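Local structure of CT253 (6UXC) at residues A140-S143 with L144-S148. The protein is a predicted lipoprotein of unknown function from Chlamydia trachomatis, built on a mixed beta sheet with helices packed against it. Sequence-based numbering, arbitrary orientation.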
loop_
_atom_site.group_PDB
_atom_site.type_symbol
_atom_site.label_atom_id
_atom_site.label_comp_id
_atom_site.label_asym_id
_atom_site.label_seq_id
_atom_site.Cartn_x
_atom_site.Cartn_y
_atom_site.Cartn_z
ATOM N N ALA A 140 -5.109 -2.820 11.012
ATOM C CA ALA A 140 -5.696 -4.137 11.203
ATOM C C ALA A 140 -4.962 -4.820 12.348
ATOM O O ALA A 140 -3.807 -4.508 12.621
ATOM C CB ALA A 140 -5.608 -4.970 9.926
ATOM N N SER A 141 -5.656 -5.729 13.038
ATOM C CA SER A 141 -5.048 -6.442 14.146
ATOM C C SER A 141 -5.622 -7.846 14.212
ATOM O O SER A 141 -6.792 -8.075 13.875
ATOM C CB SER A 141 -5.278 -5.731 15.481
ATOM O OG SER A 141 -4.716 -6.508 16.512
ATOM N N GLN A 142 -4.792 -8.778 14.689
ATOM C CA GLN A 142 -5.177 -10.182 14.744
ATOM C C GLN A 142 -4.530 -10.863 15.946
ATOM O O GLN A 142 -3.337 -10.682 16.224
ATOM C CB GLN A 142 -4.773 -10.903 13.452
ATOM C CG GLN A 142 -5.350 -12.306 13.288
ATOM C CD GLN A 142 -6.852 -12.294 13.212
ATOM O OE1 GLN A 142 -7.437 -11.345 12.714
ATOM N NE2 GLN A 142 -7.485 -13.346 13.718
ATOM N N SER A 143 -5.325 -11.672 16.647
ATOM C CA SER A 143 -4.820 -12.393 17.809
ATOM C C SER A 143 -3.745 -13.384 17.388
ATOM O O SER A 143 -3.916 -14.116 16.413
ATOM C CB SER A 143 -5.970 -13.116 18.510
ATOM O OG SER A 143 -5.495 -14.006 19.507
ATOM N N LEU A 144 -2.628 -13.400 18.125
ATOM C CA LEU A 144 -1.531 -14.314 17.809
ATOM C C LEU A 144 -1.905 -15.769 18.060
ATOM O O LEU A 144 -1.222 -16.663 17.556
ATOM C CB LEU A 144 -0.288 -13.962 18.627
ATOM C CG LEU A 144 0.444 -12.680 18.220
ATOM C CD1 LEU A 144 1.540 -12.399 19.223
ATOM C CD2 LEU A 144 1.022 -12.783 16.823
ATOM N N ALA A 145 -2.978 -16.022 18.804
ATOM C CA ALA A 145 -3.425 -17.388 19.026
ATOM C C ALA A 145 -4.256 -17.932 17.876
ATOM O O ALA A 145 -4.537 -19.136 17.860
ATOM C CB ALA A 145 -4.239 -17.467 20.321
ATOM N N SER A 146 -4.638 -17.078 16.916
ATOM C CA SER A 146 -5.545 -17.467 15.837
ATOM C C SER A 146 -4.951 -18.496 14.882
ATOM O O SER A 146 -5.684 -19.096 14.098
ATOM C CB SER A 146 -5.936 -16.229 15.020
ATOM O OG SER A 146 -6.453 -15.208 15.852
ATOM N N GLY A 147 -3.643 -18.678 14.884
ATOM C CA GLY A 147 -3.046 -19.613 13.955
ATOM C C GLY A 147 -1.581 -19.760 14.289
ATOM O O GLY A 147 -1.125 -19.299 15.334
ATOM N N SER A 148 -0.850 -20.407 13.387
ATOM C CA SER A 148 0.585 -20.575 13.589
ATOM C C SER A 148 1.317 -19.261 13.351
ATOM O O SER A 148 0.957 -18.468 12.471
ATOM C CB SER A 148 1.137 -21.644 12.647
ATOM O OG SER A 148 2.563 -21.660 12.681
HETATM O O HOH W 1 -3.268 -14.051 21.313
#
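S146 folds back on S143 and Q142 in a turn that ends the edge strand 131-143. L144 and A145 are the two middle residues of this turn. Their backbone angles are those of a type I beta turn, closed by the backbone bond from S146 N to S143 O at 3.1 Å. The side chain of S146 reaches the same carbonyl. Its OG donates to S143 O at 2.8 Å, so one oxygen takes two hydrogen bonds. Both donors come from the same face of the carbonyl plane. N lies well above that plane, and OG is tilted from it by 31°. The chi1 of S146, -54°, sets OG beside its own N, which lets both atoms converge on one acceptor.

Q142 approaches S146 from the strand. Its chain bends at chi2, and the amide end comes close to the turn. OE1 is held by R172 of helix 165-184, which leaves NE2 directed to S146. The sheet edge, the helix and the turn are thereby linked at this surface corner. S143 OG, anti to the backbone N of S143, sits on the A145 side of the turn, where a water lies 2.9 Å from S143 OG and accepts a weak bond from A145 N. S146 OG also accepts from Q142 NE2 at 3.0 Å; the N-H...OG angle is 148°, so the bond is somewhat bent, and OG lies somewhat off the plane of the Q142 amide.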